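Local coordinates for protein CELL division inhibitor (Pyrococcus furiosus, PDB 1G3Q) that binds adenine nucleotide with magnesium and probably hydrolyses ATP, as a MinD-type P-loop ATPase connected with the control of cell division, at residues Arg3-Ser9 with Gly134-Val140; Thr18-Leu23 with Phe226-Ala230; Val52-Thr58 with Asp71-Thr76; Pro98-Pro102 with Ser129-Ser133. All coordinates share one frame; numbering follows the deposited sequence.

Contact 1. Residues Arg3-Ser9 with Gly134-Val140; sequences RIISIVS and GEEALLV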
loop_
_atom_site.group_PDB
_atom_site.type_symbol
_atom_site.label_atom_id
_atom_site.label_comp_id
_atom_site.label_asym_id
_atom_site.label_seq_id
_atom_site.Cartn_x
_atom_site.Cartn_y
_atom_site.Cartn_z
ATOM N N ARG A 3 9.521 -10.085 -2.314
ATOM C CA ARG A 3 9.568 -9.095 -1.242
ATOM C C ARG A 3 8.153 -8.681 -0.844
ATOM O O ARG A 3 7.403 -8.134 -1.659
ATOM C CB ARG A 3 10.350 -7.852 -1.676
ATOM C CG ARG A 3 11.843 -8.080 -1.863
ATOM C CD ARG A 3 12.527 -6.828 -2.391
ATOM N NE ARG A 3 12.454 -5.706 -1.458
ATOM C CZ ARG A 3 12.838 -4.468 -1.756
ATOM N NH1 ARG A 3 13.319 -4.197 -2.958
ATOM N NH2 ARG A 3 12.741 -3.500 -0.856
ATOM N N ILE A 4 7.792 -8.938 0.408
ATOM C CA ILE A 4 6.464 -8.586 0.898
ATOM C C ILE A 4 6.565 -7.295 1.701
ATOM O O ILE A 4 7.151 -7.258 2.787
ATOM C CB ILE A 4 5.877 -9.718 1.762
ATOM C CG1 ILE A 4 5.973 -11.044 0.996
ATOM C CG2 ILE A 4 4.409 -9.423 2.092
ATOM C CD1 ILE A 4 5.347 -12.234 1.721
ATOM N N ILE A 5 5.989 -6.233 1.152
ATOM C CA ILE A 5 6.041 -4.922 1.775
ATOM C C ILE A 5 4.683 -4.407 2.242
ATOM O O ILE A 5 3.744 -4.288 1.450
ATOM C CB ILE A 5 6.626 -3.892 0.790
ATOM C CG1 ILE A 5 7.959 -4.406 0.230
ATOM C CG2 ILE A 5 6.799 -2.555 1.485
ATOM C CD1 ILE A 5 8.582 -3.487 -0.822
ATOM N N SER A 6 4.586 -4.092 3.530
ATOM C CA SER A 6 3.348 -3.563 4.085
ATOM C C SER A 6 3.340 -2.042 3.948
ATOM O O SER A 6 4.287 -1.369 4.359
ATOM C CB SER A 6 3.213 -3.950 5.562
ATOM O OG SER A 6 3.150 -5.357 5.718
ATOM N N ILE A 7 2.275 -1.510 3.353
ATOM C CA ILE A 7 2.122 -0.069 3.164
ATOM C C ILE A 7 1.274 0.351 4.355
ATOM O O ILE A 7 0.086 0.048 4.409
ATOM C CB ILE A 7 1.375 0.242 1.848
ATOM C CG1 ILE A 7 2.038 -0.508 0.687
ATOM C CG2 ILE A 7 1.381 1.741 1.581
ATOM C CD1 ILE A 7 3.519 -0.210 0.511
ATOM N N VAL A 8 1.884 1.062 5.298
ATOM C CA VAL A 8 1.194 1.426 6.534
ATOM C C VAL A 8 1.151 2.899 6.903
ATOM O O VAL A 8 1.793 3.738 6.274
ATOM C CB VAL A 8 1.841 0.674 7.716
ATOM C CG1 VAL A 8 1.972 -0.806 7.377
ATOM C CG2 VAL A 8 3.222 1.264 8.012
ATOM N N SER A 9 0.389 3.197 7.952
ATOM C CA SER A 9 0.256 4.560 8.445
ATOM C C SER A 9 -0.356 4.605 9.837
ATOM O O SER A 9 -0.980 3.641 10.292
ATOM C CB SER A 9 -0.606 5.394 7.500
ATOM O OG SER A 9 -0.680 6.732 7.954
ATOM N N GLY A 134 3.504 -8.707 6.241
ATOM C CA GLY A 134 4.666 -8.319 5.457
ATOM C C GLY A 134 6.001 -8.565 6.145
ATOM O O GLY A 134 6.048 -8.861 7.338
ATOM N N GLU A 135 7.087 -8.444 5.383
ATOM C CA GLU A 135 8.444 -8.642 5.896
ATOM C C GLU A 135 9.118 -7.281 6.006
ATOM O O GLU A 135 10.041 -7.089 6.799
ATOM C CB GLU A 135 9.265 -9.499 4.932
ATOM C CG GLU A 135 8.605 -10.781 4.487
ATOM C CD GLU A 135 9.319 -11.403 3.298
ATOM O OE1 GLU A 135 9.499 -10.704 2.269
ATOM O OE2 GLU A 135 9.694 -12.589 3.388
ATOM N N GLU A 136 8.660 -6.353 5.173
ATOM C CA GLU A 136 9.181 -4.996 5.130
ATOM C C GLU A 136 8.015 -4.035 5.298
ATOM O O GLU A 136 6.867 -4.388 5.021
ATOM C CB GLU A 136 9.840 -4.725 3.779
ATOM C CG GLU A 136 10.969 -5.669 3.412
ATOM C CD GLU A 136 11.374 -5.534 1.958
ATOM O OE1 GLU A 136 11.486 -4.388 1.476
ATOM O OE2 GLU A 136 11.587 -6.570 1.296
ATOM N N ALA A 137 8.311 -2.815 5.728
ATOM C CA ALA A 137 7.273 -1.817 5.919
ATOM C C ALA A 137 7.650 -0.468 5.322
ATOM O O ALA A 137 8.766 0.025 5.504
ATOM C CB ALA A 137 6.965 -1.657 7.409
ATOM N N LEU A 138 6.708 0.116 4.590
ATOM C CA LEU A 138 6.907 1.426 3.992
ATOM C C LEU A 138 5.912 2.333 4.698
ATOM O O LEU A 138 4.704 2.215 4.500
ATOM C CB LEU A 138 6.612 1.397 2.488
ATOM C CG LEU A 138 6.741 2.743 1.765
ATOM C CD1 LEU A 138 8.174 3.247 1.872
ATOM C CD2 LEU A 138 6.344 2.593 0.300
ATOM N N LEU A 139 6.422 3.228 5.535
ATOM C CA LEU A 139 5.563 4.133 6.279
ATOM C C LEU A 139 5.025 5.247 5.395
ATOM O O LEU A 139 5.771 5.867 4.635
ATOM C CB LEU A 139 6.331 4.744 7.459
ATOM C CG LEU A 139 7.181 3.799 8.318
ATOM C CD1 LEU A 139 7.753 4.579 9.501
ATOM C CD2 LEU A 139 6.346 2.634 8.813
ATOM N N VAL A 140 3.722 5.490 5.487
ATOM C CA VAL A 140 3.088 6.549 4.714
ATOM C C VAL A 140 2.529 7.563 5.702
ATOM O O VAL A 140 1.788 7.205 6.616
ATOM C CB VAL A 140 1.934 6.007 3.841
ATOM C CG1 VAL A 140 1.270 7.150 3.100
ATOM C CG2 VAL A 140 2.469 4.979 2.853
#
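R3 turns its CG beside its own backbone N (chi1 -69°) and bends at chi3 (64°), which lays the guanidinium side-on against the carboxylate of E136. The two flat groups are nearly coplanar, 14° apart, and pair one to one on syn lone pairs: R3 NE to E136 OE2 at 3.0 Å, R3 NH2 to E136 OE1 at 2.8 Å. A leucine in place of R3 would probably leave the E136 carboxylate without its countercharge and free to swing. E135 goes another way: E135 OE1 accepts from I4 N at 3.1 Å on its anti side, from well out of the carboxylate plane, and its OE2 pairs with K109. I4 O is gripped twice, by the amides of E135 and E136. Beyond it the backbones bond in parallel register, S6 N to E136 O at 2.7 Å and V140 N to V8 O at 2.7 Å. On the I5, I7 and L138 face, I7 CD1 lies 4.0 Å from L138 CD2, the two side chains abreast and pointing the same way; on the other, V8 CG2 meets L139 CD2 at 3.5 Å. These are neighbouring parallel strands at the centre of the largely parallel sheet of a P-loop NTPase, with S9 leading into the Walker A loop.

Contact 2. Residues Thr18-Leu23 with Phe226-Ala230; sequences TVTANL and FVKLA. With ADP (adenosine-5'-diphosphate), chain C.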
loop_
_atom_site.group_PDB
_atom_site.type_symbol
_atom_site.label_atom_id
_atom_site.label_comp_id
_atom_site.label_asym_id
_atom_site.label_seq_id
_atom_site.Cartn_x
_atom_site.Cartn_y
_atom_site.Cartn_z
ATOM N N THR A 18 -3.349 4.807 -2.388
ATOM C CA THR A 18 -2.755 5.554 -3.493
ATOM C C THR A 18 -1.296 5.145 -3.715
ATOM O O THR A 18 -0.859 4.950 -4.853
ATOM C CB THR A 18 -2.818 7.073 -3.234
ATOM O OG1 THR A 18 -4.187 7.488 -3.130
ATOM C CG2 THR A 18 -2.152 7.840 -4.366
ATOM N N VAL A 19 -0.541 5.021 -2.629
ATOM C CA VAL A 19 0.855 4.616 -2.738
ATOM C C VAL A 19 0.923 3.167 -3.220
ATOM O O VAL A 19 1.708 2.842 -4.106
ATOM C CB VAL A 19 1.586 4.759 -1.383
ATOM C CG1 VAL A 19 2.971 4.119 -1.449
ATOM C CG2 VAL A 19 1.723 6.230 -1.038
ATOM N N THR A 20 0.090 2.300 -2.649
ATOM C CA THR A 20 0.082 0.897 -3.056
ATOM C C THR A 20 -0.163 0.770 -4.561
ATOM O O THR A 20 0.588 0.098 -5.268
ATOM C CB THR A 20 -1.020 0.091 -2.331
ATOM O OG1 THR A 20 -0.822 0.161 -0.912
ATOM C CG2 THR A 20 -0.974 -1.368 -2.770
ATOM N N ALA A 21 -1.227 1.409 -5.039
ATOM C CA ALA A 21 -1.591 1.362 -6.454
ATOM C C ALA A 21 -0.532 1.956 -7.386
ATOM O O ALA A 21 -0.139 1.318 -8.363
ATOM C CB ALA A 21 -2.930 2.067 -6.671
ATOM N N ASN A 22 -0.073 3.172 -7.098
ATOM C CA ASN A 22 0.931 3.800 -7.954
ATOM C C ASN A 22 2.279 3.083 -7.930
ATOM O O ASN A 22 2.915 2.920 -8.972
ATOM C CB ASN A 22 1.120 5.274 -7.585
ATOM C CG ASN A 22 -0.008 6.154 -8.108
ATOM O OD1 ASN A 22 -1.036 6.328 -7.451
ATOM N ND2 ASN A 22 0.176 6.695 -9.304
ATOM N N LEU A 23 2.716 2.653 -6.748
ATOM C CA LEU A 23 3.988 1.945 -6.640
ATOM C C LEU A 23 3.901 0.623 -7.406
ATOM O O LEU A 23 4.850 0.222 -8.080
ATOM C CB LEU A 23 4.336 1.687 -5.168
ATOM C CG LEU A 23 5.667 0.980 -4.882
ATOM C CD1 LEU A 23 6.819 1.749 -5.532
ATOM C CD2 LEU A 23 5.869 0.880 -3.372
ATOM N N PHE A 226 6.374 9.141 -7.934
ATOM C CA PHE A 226 6.159 7.712 -7.720
ATOM C C PHE A 226 7.150 6.855 -8.502
ATOM O O PHE A 226 7.539 5.777 -8.044
ATOM C CB PHE A 226 4.720 7.319 -8.074
ATOM C CG PHE A 226 3.747 7.528 -6.948
ATOM C CD1 PHE A 226 2.680 8.408 -7.080
ATOM C CD2 PHE A 226 3.912 6.849 -5.743
ATOM C CE1 PHE A 226 1.788 8.613 -6.028
ATOM C CE2 PHE A 226 3.028 7.044 -4.682
ATOM C CZ PHE A 226 1.962 7.930 -4.826
ATOM N N VAL A 227 7.551 7.323 -9.681
ATOM C CA VAL A 227 8.520 6.582 -10.481
ATOM C C VAL A 227 9.839 6.553 -9.709
ATOM O O VAL A 227 10.507 5.522 -9.653
ATOM C CB VAL A 227 8.746 7.239 -11.864
ATOM C CG1 VAL A 227 9.901 6.553 -12.587
ATOM C CG2 VAL A 227 7.476 7.127 -12.706
ATOM N N LYS A 228 10.199 7.686 -9.106
ATOM C CA LYS A 228 11.427 7.775 -8.319
ATOM C C LYS A 228 11.326 6.885 -7.086
ATOM O O LYS A 228 12.299 6.235 -6.704
ATOM C CB LYS A 228 11.700 9.222 -7.896
ATOM C CG LYS A 228 12.081 10.134 -9.054
ATOM C CD LYS A 228 12.521 11.506 -8.568
ATOM C CE LYS A 228 12.919 12.402 -9.739
ATOM N NZ LYS A 228 13.462 13.721 -9.289
ATOM N N LEU A 229 10.148 6.848 -6.467
ATOM C CA LEU A 229 9.951 6.002 -5.295
ATOM C C LEU A 229 10.195 4.542 -5.673
ATOM O O LEU A 229 10.852 3.803 -4.938
ATOM C CB LEU A 229 8.528 6.145 -4.740
ATOM C CG LEU A 229 8.229 5.179 -3.580
ATOM C CD1 LEU A 229 9.121 5.526 -2.386
ATOM C CD2 LEU A 229 6.762 5.255 -3.181
ATOM N N ALA A 230 9.653 4.127 -6.815
ATOM C CA ALA A 230 9.814 2.756 -7.287
ATOM C C ALA A 230 11.297 2.443 -7.457
ATOM O O ALA A 230 11.752 1.350 -7.127
ATOM C CB ALA A 230 9.086 2.565 -8.605
HETATM P PB ADP C . -5.822 5.890 2.609
HETATM O O1B ADP C . -7.012 5.932 3.433
HETATM O O2B ADP C . -4.635 6.182 3.428
HETATM O O3B ADP C . -5.576 4.506 1.732
HETATM P PA ADP C . -6.073 7.064 0.046
HETATM O O1A ADP C . -7.301 6.520 -0.420
HETATM O O2A ADP C . -4.912 6.501 -0.590
HETATM O O3A ADP C . -5.913 7.020 1.554
HETATM O "O5'" ADP C . -6.119 8.530 -0.283
HETATM C "C5'" ADP C . -7.179 9.445 0.194
HETATM C "C4'" ADP C . -7.608 10.396 -0.864
HETATM O "O4'" ADP C . -6.612 11.435 -1.089
HETATM C "C3'" ADP C . -7.817 9.789 -2.215
HETATM O "O3'" ADP C . -9.034 10.259 -2.791
HETATM C "C2'" ADP C . -6.660 10.213 -3.067
HETATM O "O2'" ADP C . -6.937 10.385 -4.455
HETATM C "C1'" ADP C . -6.203 11.481 -2.483
HETATM N N9 ADP C . -4.722 11.636 -2.441
HETATM C C8 ADP C . -3.703 10.851 -1.879
HETATM N N7 ADP C . -2.491 11.300 -2.039
HETATM C C5 ADP C . -2.680 12.462 -2.752
HETATM C C6 ADP C . -1.771 13.435 -3.258
HETATM N N6 ADP C . -0.462 13.288 -3.055
HETATM N N1 ADP C . -2.290 14.526 -3.959
HETATM C C2 ADP C . -3.639 14.653 -4.154
HETATM N N3 ADP C . -4.571 13.775 -3.709
HETATM C C4 ADP C . -4.034 12.698 -3.014
#
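O2A of ADP is gripped twice by T18, by OG1 at 2.8 Å and by the backbone N at 2.9 Å, so one residue holds the alpha-phosphate from both side chain and main chain. T18 stands near the start of helix 16-29, the helix that follows the Walker A P-loop, and here that helix packs against the C-terminal helix 221-235, the short segments crossing at -76° with their axes 10.0 Å apart. F226 carries the contact. Its ring lies flat under N22, whose CB sits over the ring centre in a CH-pi contact, 3.5 Å from the centroid and 10° off the normal; the amide plane of N22 lies nearly parallel to the same ring. V19 meets the rim instead: its CG2 lies in the ring plane at the edge, 4.0 Å from F226 CE2. The CG2 of T18 touches F226 CZ, so a single threonine borders both nucleotide and ring, while I203 of helix 201-209 packs on both T18 and F226. Farther along, L23 and L229 extend the apolar seam. With CG anti to the backbone N (chi1 -178°), L23 sends CD1 over the turn of the opposing helix, 3.6 Å from A230 CA.

Contact 3. Residues Val52-Thr58 with Asp71-Thr76; sequences VDDPDVT and DAIYMT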
loop_
_atom_site.group_PDB
_atom_site.type_symbol
_atom_site.label_atom_id
_atom_site.label_comp_id
_atom_site.label_asym_id
_atom_site.label_seq_id
_atom_site.Cartn_x
_atom_site.Cartn_y
_atom_site.Cartn_z
ATOM N N VAL A 52 -10.104 -2.907 -11.499
ATOM C CA VAL A 52 -10.693 -4.245 -11.481
ATOM C C VAL A 52 -11.934 -4.098 -10.606
ATOM O O VAL A 52 -11.870 -4.214 -9.384
ATOM C CB VAL A 52 -9.724 -5.265 -10.865
ATOM C CG1 VAL A 52 -10.359 -6.647 -10.850
ATOM C CG2 VAL A 52 -8.430 -5.284 -11.663
ATOM N N ASP A 53 -13.072 -3.855 -11.242
ATOM C CA ASP A 53 -14.293 -3.602 -10.494
ATOM C C ASP A 53 -15.281 -4.738 -10.299
ATOM O O ASP A 53 -16.215 -4.601 -9.516
ATOM C CB ASP A 53 -15.038 -2.429 -11.137
ATOM C CG ASP A 53 -14.098 -1.385 -11.713
ATOM O OD1 ASP A 53 -13.156 -0.967 -11.005
ATOM O OD2 ASP A 53 -14.304 -0.976 -12.877
ATOM N N ASP A 54 -15.075 -5.864 -10.966
ATOM C CA ASP A 54 -16.052 -6.940 -10.884
ATOM C C ASP A 54 -15.641 -8.311 -10.326
ATOM O O ASP A 54 -16.341 -9.296 -10.553
ATOM C CB ASP A 54 -16.631 -7.122 -12.290
ATOM C CG ASP A 54 -18.046 -7.613 -12.273
ATOM O OD1 ASP A 54 -18.842 -7.097 -11.457
ATOM O OD2 ASP A 54 -18.367 -8.500 -13.086
ATOM N N PRO A 55 -14.542 -8.393 -9.559
ATOM C CA PRO A 55 -14.144 -9.708 -9.040
ATOM C C PRO A 55 -15.189 -10.449 -8.204
ATOM O O PRO A 55 -15.725 -9.907 -7.243
ATOM C CB PRO A 55 -12.885 -9.390 -8.240
ATOM C CG PRO A 55 -13.199 -8.037 -7.678
ATOM C CD PRO A 55 -13.796 -7.316 -8.879
ATOM N N ASP A 56 -15.468 -11.697 -8.571
ATOM C CA ASP A 56 -16.434 -12.505 -7.831
ATOM C C ASP A 56 -15.806 -13.150 -6.601
ATOM O O ASP A 56 -16.503 -13.475 -5.638
ATOM C CB ASP A 56 -17.004 -13.619 -8.706
ATOM C CG ASP A 56 -17.853 -13.100 -9.842
ATOM O OD1 ASP A 56 -18.206 -11.903 -9.839
ATOM O OD2 ASP A 56 -18.179 -13.906 -10.734
ATOM N N VAL A 57 -14.492 -13.353 -6.644
ATOM C CA VAL A 57 -13.779 -13.986 -5.539
ATOM C C VAL A 57 -12.767 -13.000 -4.976
ATOM O O VAL A 57 -11.985 -12.412 -5.721
ATOM C CB VAL A 57 -13.039 -15.256 -6.007
ATOM C CG1 VAL A 57 -12.446 -15.978 -4.808
ATOM C CG2 VAL A 57 -13.998 -16.168 -6.764
ATOM N N THR A 58 -12.779 -12.830 -3.657
ATOM C CA THR A 58 -11.885 -11.879 -3.012
ATOM C C THR A 58 -11.100 -12.474 -1.855
ATOM O O THR A 58 -11.299 -13.623 -1.464
ATOM C CB THR A 58 -12.677 -10.687 -2.443
ATOM O OG1 THR A 58 -13.616 -11.173 -1.477
ATOM C CG2 THR A 58 -13.436 -9.954 -3.549
ATOM N N ASP A 71 -7.537 -18.525 -6.466
ATOM C CA ASP A 71 -8.737 -18.087 -7.166
ATOM C C ASP A 71 -9.158 -16.651 -6.889
ATOM O O ASP A 71 -10.195 -16.200 -7.380
ATOM C CB ASP A 71 -9.903 -19.034 -6.862
ATOM C CG ASP A 71 -9.714 -20.396 -7.496
ATOM O OD1 ASP A 71 -9.176 -20.439 -8.619
ATOM O OD2 ASP A 71 -10.107 -21.414 -6.891
ATOM N N ALA A 72 -8.357 -15.933 -6.110
ATOM C CA ALA A 72 -8.655 -14.542 -5.795
ATOM C C ALA A 72 -7.592 -13.639 -6.409
ATOM O O ALA A 72 -7.501 -12.457 -6.087
ATOM C CB ALA A 72 -8.723 -14.343 -4.284
ATOM N N ILE A 73 -6.784 -14.204 -7.303
ATOM C CA ILE A 73 -5.740 -13.434 -7.977
ATOM C C ILE A 73 -6.226 -13.031 -9.369
ATOM O O ILE A 73 -6.535 -13.882 -10.204
ATOM C CB ILE A 73 -4.433 -14.246 -8.097
ATOM C CG1 ILE A 73 -3.872 -14.517 -6.691
ATOM C CG2 ILE A 73 -3.421 -13.487 -8.946
ATOM C CD1 ILE A 73 -2.612 -15.349 -6.673
ATOM N N TYR A 74 -6.286 -11.727 -9.613
ATOM C CA TYR A 74 -6.755 -11.214 -10.893
ATOM C C TYR A 74 -5.720 -10.404 -11.648
ATOM O O TYR A 74 -4.800 -9.846 -11.062
ATOM C CB TYR A 74 -7.982 -10.323 -10.693
ATOM C CG TYR A 74 -9.220 -11.056 -10.249
ATOM C CD1 TYR A 74 -9.351 -11.519 -8.942
ATOM C CD2 TYR A 74 -10.262 -11.302 -11.147
ATOM C CE1 TYR A 74 -10.492 -12.208 -8.538
ATOM C CE2 TYR A 74 -11.398 -11.989 -10.757
ATOM C CZ TYR A 74 -11.508 -12.438 -9.452
ATOM O OH TYR A 74 -12.636 -13.119 -9.067
ATOM N N MET A 75 -5.901 -10.338 -12.962
ATOM C CA MET A 75 -5.029 -9.552 -13.824
ATOM C C MET A 75 -5.537 -8.124 -13.683
ATOM O O MET A 75 -6.634 -7.899 -13.166
ATOM C CB MET A 75 -5.218 -9.954 -15.291
ATOM C CG MET A 75 -6.589 -9.507 -15.850
ATOM S SD MET A 75 -6.894 -9.765 -17.633
ATOM C CE MET A 75 -6.281 -8.215 -18.337
ATOM N N THR A 76 -4.739 -7.165 -14.136
ATOM C CA THR A 76 -5.149 -5.768 -14.149
ATOM C C THR A 76 -4.749 -5.337 -15.556
ATOM O O THR A 76 -4.091 -6.097 -16.268
ATOM C CB THR A 76 -4.386 -4.894 -13.134
ATOM O OG1 THR A 76 -3.031 -4.731 -13.567
ATOM C CG2 THR A 76 -4.415 -5.528 -11.749
#
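V52 opens the contact by laying CG2 against the backbone of segment 71-76, 3.5 Å from M75 O, and 4.0 Å from T76 CG2; the V52 and T76 side chains meet at about a right angle. CG2 stands beside the V52 backbone N while CG1 is anti to it (chi1 180°), and this second methyl grazes Y74 CB. V83 of strand 81-84 packs on V52, Y74 and T76 alike. The chain then loops outward and returns at P55, whose CB sits over one face of the Y74 ring, 3.8 Å from the centroid and 21° off the normal. This is a CH-pi contact displaced toward the rim, closest at Y74 CZ, and P85 and S47 also touch the proline. The segment is the connection from helix 46-49 to helix 59-63, and it covers the outermost strand, 74-75, which runs antiparallel to 81-84 at one margin of the otherwise parallel sheet; Y74 is backbone-bonded to V83 there. Past the proline the loop bends round the end of the tyrosine: D56 N lies 3.2 Å from Y74 OH, and V57 N donates to the same oxygen at 3.1 Å and 160°. V57 O comes up at the ring edge near CE1. The valine side chain turns to the other end of the partner segment, with CB 3.3 Å from D71 O and CG1 4.1 Å from A72 CB. T58, the N-cap of helix 59-63, directs its CB away, leaving A72 CB against its carbonyl group, while D61 accepts from its backbone N.

Contact 4. Residues Pro98-Pro102 with Ser129-Ser133; sequences PRKLP and SAMLS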
loop_
_atom_site.group_PDB
_atom_site.type_symbol
_atom_site.label_atom_id
_atom_site.label_comp_id
_atom_site.label_asym_id
_atom_site.label_seq_id
_atom_site.Cartn_x
_atom_site.Cartn_y
_atom_site.Cartn_z
ATOM N N PRO A 98 -9.283 -12.037 9.947
ATOM C CA PRO A 98 -8.047 -11.284 9.705
ATOM C C PRO A 98 -6.788 -11.985 10.199
ATOM O O PRO A 98 -5.693 -11.740 9.694
ATOM C CB PRO A 98 -8.299 -9.969 10.433
ATOM C CG PRO A 98 -9.160 -10.392 11.581
ATOM C CD PRO A 98 -10.139 -11.335 10.920
ATOM N N ARG A 99 -6.947 -12.863 11.183
ATOM C CA ARG A 99 -5.811 -13.579 11.748
ATOM C C ARG A 99 -5.140 -14.512 10.741
ATOM O O ARG A 99 -4.005 -14.943 10.947
ATOM C CB ARG A 99 -6.262 -14.368 12.981
ATOM C CG ARG A 99 -6.838 -13.480 14.081
ATOM C CD ARG A 99 -7.575 -14.304 15.127
ATOM N NE ARG A 99 -8.585 -15.165 14.519
ATOM C CZ ARG A 99 -9.263 -16.096 15.179
ATOM N NH1 ARG A 99 -9.045 -16.277 16.476
ATOM N NH2 ARG A 99 -10.128 -16.873 14.539
ATOM N N LYS A 100 -5.831 -14.815 9.647
ATOM C CA LYS A 100 -5.272 -15.700 8.627
ATOM C C LYS A 100 -4.560 -14.954 7.500
ATOM O O LYS A 100 -4.058 -15.573 6.562
ATOM C CB LYS A 100 -6.368 -16.592 8.042
ATOM C CG LYS A 100 -6.838 -17.667 9.008
ATOM C CD LYS A 100 -7.999 -18.465 8.455
ATOM C CE LYS A 100 -8.361 -19.601 9.408
ATOM N NZ LYS A 100 -9.570 -20.334 8.944
ATOM N N LEU A 101 -4.513 -13.630 7.598
ATOM C CA LEU A 101 -3.854 -12.821 6.577
ATOM C C LEU A 101 -2.378 -13.185 6.395
ATOM O O LEU A 101 -1.933 -13.438 5.275
ATOM C CB LEU A 101 -3.995 -11.330 6.907
ATOM C CG LEU A 101 -5.335 -10.699 6.515
ATOM C CD1 LEU A 101 -5.459 -9.298 7.104
ATOM C CD2 LEU A 101 -5.431 -10.651 4.990
ATOM N N PRO A 102 -1.600 -13.225 7.492
ATOM C CA PRO A 102 -0.179 -13.569 7.366
ATOM C C PRO A 102 0.102 -14.878 6.630
ATOM O O PRO A 102 0.943 -14.913 5.736
ATOM C CB PRO A 102 0.292 -13.594 8.815
ATOM C CG PRO A 102 -0.534 -12.502 9.431
ATOM C CD PRO A 102 -1.909 -12.791 8.868
ATOM N N SER A 129 -3.041 -7.439 11.756
ATOM C CA SER A 129 -3.043 -8.666 10.961
ATOM C C SER A 129 -2.497 -8.427 9.557
ATOM O O SER A 129 -1.776 -9.259 9.010
ATOM C CB SER A 129 -4.461 -9.229 10.860
ATOM O OG SER A 129 -4.984 -9.512 12.143
ATOM N N ALA A 130 -2.849 -7.286 8.979
ATOM C CA ALA A 130 -2.399 -6.947 7.637
ATOM C C ALA A 130 -0.922 -6.570 7.646
ATOM O O ALA A 130 -0.123 -7.151 6.911
ATOM C CB ALA A 130 -3.238 -5.792 7.079
ATOM N N MET A 131 -0.556 -5.608 8.486
ATOM C CA MET A 131 0.831 -5.160 8.564
ATOM C C MET A 131 1.790 -6.305 8.868
ATOM O O MET A 131 2.863 -6.395 8.270
ATOM C CB MET A 131 0.987 -4.072 9.630
ATOM C CG MET A 131 0.161 -2.823 9.365
ATOM S SD MET A 131 0.528 -1.498 10.528
ATOM C CE MET A 131 -0.278 -2.141 12.015
ATOM N N LEU A 132 1.399 -7.180 9.791
ATOM C CA LEU A 132 2.244 -8.304 10.173
ATOM C C LEU A 132 2.329 -9.399 9.119
ATOM O O LEU A 132 3.002 -10.416 9.326
ATOM C CB LEU A 132 1.774 -8.898 11.503
ATOM C CG LEU A 132 1.999 -7.997 12.724
ATOM C CD1 LEU A 132 1.449 -8.673 13.973
ATOM C CD2 LEU A 132 3.483 -7.717 12.882
ATOM N N SER A 133 1.645 -9.199 7.995
ATOM C CA SER A 133 1.684 -10.168 6.904
ATOM C C SER A 133 2.894 -9.868 6.025
ATOM O O SER A 133 3.263 -10.673 5.167
ATOM C CB SER A 133 0.408 -10.092 6.055
ATOM O OG SER A 133 -0.720 -10.579 6.762
#
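S133 and P102 meet with the hydroxyl directed at the proline ring: S133 OG lies 3.3 Å from both P102 CG and P102 CD, and 2.9 Å from P102 N, which has no hydrogen to give. The hydroxyl instead donates back within its own segment, S133 OG to S129 O at 2.8 Å, arriving in the carbonyl plane. CG and CD of the proline also lie near S129 O, so these two carbons rest against both partners of that bond. Setting OG beside its own backbone N (chi1 -70°) is what places the S133 hydroxyl within reach of this carbonyl, at the end of helix 125-131. Losing the hydroxyl to an alanine here would probably leave S129 O without this donor and open a small gap beside the P102 ring. L101 approaches from the neighbouring position, its CB 3.4 Å from S133 OG and its CD1 running on along the helix to S129 CB and, at 4.2 Å, to A130 CB. S129 faces P98: its CB sits 3.0 Å from P98 O, while its OG is bonded to L125 O one turn earlier. P98 O in turn accepts the amide of L101. Helix 101-106 thus begins against the C-terminal turn of helix 125-131; L59 and L63 of helix 59-63 cover L101, C119 just after strand 114-118 touches A130, and helix 145-160 packs on M131.

How the contacts relate
Contact 1 is the hub, with contacts 2 and 4 both touching it. Toward contact 2, about 13 Å away between centres, I7 CG1 packs 3.3 Å from T20 OG1, and L138 meets V19 and L23. Toward contact 4, about 12 Å between centres, S6 OG lies 2.8 Å from M131 O in a probable hydrogen bond, and V8 CG1 packs on M131 CG. The centres of contacts 2 and 4 lie about 22 Å apart, on opposite sides of the chain's centre. Only contact 2 holds ADP directly, through T18; the S9 side chain of contact 1 is about 6 Å from the nucleotide and that of A130 about 12 Å. Contact 3 stands apart, at the sheet margin, about 22 Å from contact 1 between centres.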